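Local atomic coordinates of stage II sporulation E family protein (Thermanaerovibrio acidaminovorans, PDB entry 3RNR), a protein that is of uncharacterised function but, as a member of the protein phosphatase 2C family, probably removes phosphate groups from phosphorylated proteins. Residues L109-M117 with V125-S135. Sequence-based numbering, arbitrary orientation.
Sequences LDHNVSSEM and VPGPAGEMITS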
loop_
_atom_site.group_PDB
_atom_site.type_symbol
_atom_site.label_atom_id
_atom_site.label_comp_id
_atom_site.label_asym_id
_atom_site.label_seq_id
_atom_site.Cartn_x
_atom_site.Cartn_y
_atom_site.Cartn_z
ATOM N N LEU B 109 13.990 -17.990 1.642
ATOM C CA LEU B 109 13.902 -19.299 2.269
ATOM C C LEU B 109 12.666 -19.302 3.148
ATOM O O LEU B 109 12.338 -18.283 3.752
ATOM C CB LEU B 109 15.128 -19.557 3.145
ATOM C CG LEU B 109 15.364 -21.022 3.515
ATOM C CD1 LEU B 109 15.870 -21.785 2.304
ATOM C CD2 LEU B 109 16.346 -21.138 4.664
ATOM N N ASP B 110 11.984 -20.441 3.202
ATOM C CA ASP B 110 10.865 -20.643 4.124
ATOM C C ASP B 110 11.395 -20.850 5.536
ATOM O O ASP B 110 12.436 -21.474 5.709
ATOM C CB ASP B 110 10.117 -21.931 3.768
ATOM C CG ASP B 110 9.250 -21.783 2.548
ATOM O OD1 ASP B 110 8.790 -20.656 2.271
ATOM O OD2 ASP B 110 9.018 -22.805 1.878
ATOM N N HIS B 111 10.675 -20.376 6.551
ATOM C CA HIS B 111 11.011 -20.817 7.894
ATOM C C HIS B 111 10.006 -21.855 8.357
ATOM O O HIS B 111 8.928 -21.523 8.837
ATOM C CB HIS B 111 11.005 -19.623 8.842
ATOM C CG HIS B 111 11.914 -18.520 8.387
ATOM N ND1 HIS B 111 11.444 -17.304 7.956
ATOM C CD2 HIS B 111 13.259 -18.487 8.237
ATOM C CE1 HIS B 111 12.467 -16.547 7.583
ATOM N NE2 HIS B 111 13.577 -17.243 7.739
ATOM N N ASN B 112 10.435 -23.109 8.340
ATOM C CA ASN B 112 9.589 -24.204 8.769
ATOM C C ASN B 112 10.459 -25.351 9.233
ATOM O O ASN B 112 11.678 -25.305 9.066
ATOM C CB ASN B 112 8.534 -24.611 7.727
ATOM C CG ASN B 112 9.130 -25.084 6.420
ATOM O OD1 ASN B 112 10.243 -25.612 6.367
ATOM N ND2 ASN B 112 8.367 -24.916 5.346
ATOM N N VAL B 113 9.849 -26.327 9.900
ATOM C CA VAL B 113 10.606 -27.434 10.473
ATOM C C VAL B 113 11.472 -28.125 9.441
ATOM O O VAL B 113 12.629 -28.430 9.699
ATOM C CB VAL B 113 9.669 -28.449 11.174
ATOM C CG1 VAL B 113 10.398 -29.763 11.474
ATOM C CG2 VAL B 113 9.123 -27.842 12.451
ATOM N N SER B 114 10.933 -28.376 8.257
ATOM C CA SER B 114 11.771 -28.997 7.225
ATOM C C SER B 114 13.028 -28.167 6.930
ATOM O O SER B 114 14.142 -28.696 6.876
ATOM C CB SER B 114 10.979 -29.193 5.921
ATOM O OG SER B 114 11.730 -30.025 5.052
ATOM N N SER B 115 12.869 -26.866 6.709
ATOM C CA SER B 115 14.050 -26.085 6.323
ATOM C C SER B 115 14.992 -25.957 7.526
ATOM O O SER B 115 16.205 -25.940 7.380
ATOM C CB SER B 115 13.671 -24.708 5.743
ATOM O OG SER B 115 13.152 -23.857 6.746
ATOM N N GLU B 116 14.428 -25.890 8.724
ATOM C CA GLU B 116 15.256 -25.855 9.927
ATOM C C GLU B 116 16.169 -27.094 10.042
ATOM O O GLU B 116 17.368 -26.970 10.318
ATOM C CB GLU B 116 14.376 -25.705 11.168
ATOM C CG GLU B 116 15.151 -25.343 12.420
ATOM C CD GLU B 116 14.298 -25.433 13.659
ATOM O OE1 GLU B 116 13.289 -26.161 13.637
ATOM O OE2 GLU B 116 14.631 -24.779 14.656
HETATM N N MSE B 117 15.624 -28.288 9.820
HETATM C CA MSE B 117 16.466 -29.494 9.859
HETATM C C MSE B 117 17.535 -29.454 8.762
HETATM O O MSE B 117 18.687 -29.807 8.994
HETATM C CB MSE B 117 15.622 -30.779 9.712
HETATM C CG MSE B 117 14.521 -30.925 10.734
HETATM SE SE MSE B 117 15.216 -31.031 12.579
HETATM C CE MSE B 117 15.143 -29.142 13.104
ATOM N N VAL B 125 11.992 -32.740 6.000
ATOM C CA VAL B 125 10.827 -33.342 6.628
ATOM C C VAL B 125 9.628 -33.103 5.701
ATOM O O VAL B 125 8.945 -32.090 5.820
ATOM C CB VAL B 125 10.552 -32.665 7.996
ATOM C CG1 VAL B 125 9.427 -33.387 8.734
ATOM C CG2 VAL B 125 11.826 -32.630 8.841
ATOM N N PRO B 126 9.384 -34.023 4.754
ATOM C CA PRO B 126 8.342 -33.807 3.737
ATOM C C PRO B 126 6.944 -33.748 4.326
ATOM O O PRO B 126 6.708 -34.284 5.410
ATOM C CB PRO B 126 8.456 -35.052 2.844
ATOM C CG PRO B 126 9.857 -35.543 3.063
ATOM C CD PRO B 126 10.112 -35.284 4.528
ATOM N N GLY B 127 6.029 -33.105 3.606
ATOM C CA GLY B 127 4.632 -33.086 3.993
ATOM C C GLY B 127 4.314 -32.091 5.093
ATOM O O GLY B 127 5.193 -31.371 5.565
ATOM N N PRO B 128 3.042 -32.065 5.517
ATOM C CA PRO B 128 2.490 -31.197 6.573
ATOM C C PRO B 128 3.342 -31.144 7.856
ATOM O O PRO B 128 3.509 -30.079 8.439
ATOM C CB PRO B 128 1.138 -31.847 6.890
ATOM C CG PRO B 128 0.745 -32.582 5.624
ATOM C CD PRO B 128 2.005 -32.868 4.835
ATOM N N ALA B 129 3.881 -32.267 8.298
ATOM C CA ALA B 129 4.748 -32.264 9.491
ATOM C C ALA B 129 5.914 -31.252 9.401
ATOM O O ALA B 129 6.239 -30.552 10.361
ATOM C CB ALA B 129 5.297 -33.679 9.727
ATOM N N GLY B 130 6.548 -31.188 8.238
ATOM C CA GLY B 130 7.687 -30.310 8.022
ATOM C C GLY B 130 7.278 -28.881 7.710
ATOM O O GLY B 130 8.117 -27.995 7.619
ATOM N N GLU B 131 5.974 -28.658 7.569
ATOM C CA GLU B 131 5.447 -27.336 7.236
ATOM C C GLU B 131 5.197 -26.433 8.439
ATOM O O GLU B 131 4.902 -25.251 8.276
ATOM C CB GLU B 131 4.165 -27.467 6.412
ATOM C CG GLU B 131 4.424 -27.797 4.953
ATOM C CD GLU B 131 3.141 -28.069 4.189
ATOM O OE1 GLU B 131 2.077 -28.222 4.831
ATOM O OE2 GLU B 131 3.198 -28.133 2.944
HETATM N N MSE B 132 5.318 -26.991 9.641
HETATM C CA MSE B 132 5.172 -26.201 10.854
HETATM C C MSE B 132 6.098 -25.000 10.785
HETATM O O MSE B 132 7.290 -25.154 10.538
HETATM C CB MSE B 132 5.529 -27.035 12.080
HETATM C CG MSE B 132 4.451 -28.000 12.517
HETATM SE SE MSE B 132 2.839 -27.118 13.168
HETATM C CE MSE B 132 3.644 -25.912 14.465
ATOM N N ILE B 133 5.547 -23.812 11.014
ATOM C CA ILE B 133 6.317 -22.566 10.929
ATOM C C ILE B 133 7.240 -22.368 12.121
ATOM O O ILE B 133 6.823 -22.505 13.271
ATOM C CB ILE B 133 5.392 -21.348 10.872
ATOM C CG1 ILE B 133 4.448 -21.462 9.681
ATOM C CG2 ILE B 133 6.224 -20.042 10.799
ATOM C CD1 ILE B 133 5.158 -21.607 8.403
ATOM N N THR B 134 8.518 -22.150 11.843
ATOM C CA THR B 134 9.496 -21.889 12.898
ATOM C C THR B 134 9.857 -20.428 13.177
ATOM O O THR B 134 10.551 -20.132 14.156
ATOM C CB THR B 134 10.778 -22.657 12.609
ATOM O OG1 THR B 134 11.291 -22.218 11.352
ATOM C CG2 THR B 134 10.463 -24.146 12.509
ATOM N N SER B 135 9.435 -19.523 12.298
ATOM C CA SER B 135 9.693 -18.101 12.500
ATOM C C SER B 135 8.488 -17.319 11.990
ATOM O O SER B 135 8.012 -17.591 10.900
ATOM C CB SER B 135 10.975 -17.673 11.777
ATOM O OG SER B 135 11.357 -16.365 12.188
HETATM O O HOH W 1 5.470 -23.931 5.920
HETATM O O HOH W 2 13.877 -22.693 9.294
#
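Val113 and Ser114 open the helix 113-119, and their amide N-H groups, which have no acceptor inside the helix, are taken up by carbonyls of the loop 125-135. Val113 N gives its hydrogen to Met132 O at 2.9 Å, nearly in line with the carbonyl. Ser114 N reaches Gly130 O, also at 2.9 Å, in the carbonyl plane and on a lone pair, with the N-H almost straight at 171°. The third amide, Ser115 N, is capped from within: the side chain of Asn112, its CG turned between backbone N and carbonyl carbon (chi1 61°), puts OD1 2.9 Å from it. In return Ser115 OG accepts from Asn112 N and donates to Asp110 O. Water 1 bridges Asn112 ND2 to Glu131 O. Ser114 OG accepts from Val125 N at 2.9 Å and ties the loop's start to the first turn. At the other end Thr134 N binds His111 O from above the carbonyl plane, while His111 ND1 is paired with Gly92 N and Ser135 OG with Glu144 O; Ser135 N is buried without a partner. Apolar contacts are few: Val113 CG2 lies beside Met132 CB at 3.7 Å, and Val125 CG2 meets Met117 CG. An Asn112-Ser115 capping box thus starts the helix, and the Thr134-His111 and Val113-Met132 bonds flank a single beta bridge between Asn112 and Ile133, on the periphery of the PP2C-type fold, two beta sheets flanked by helices.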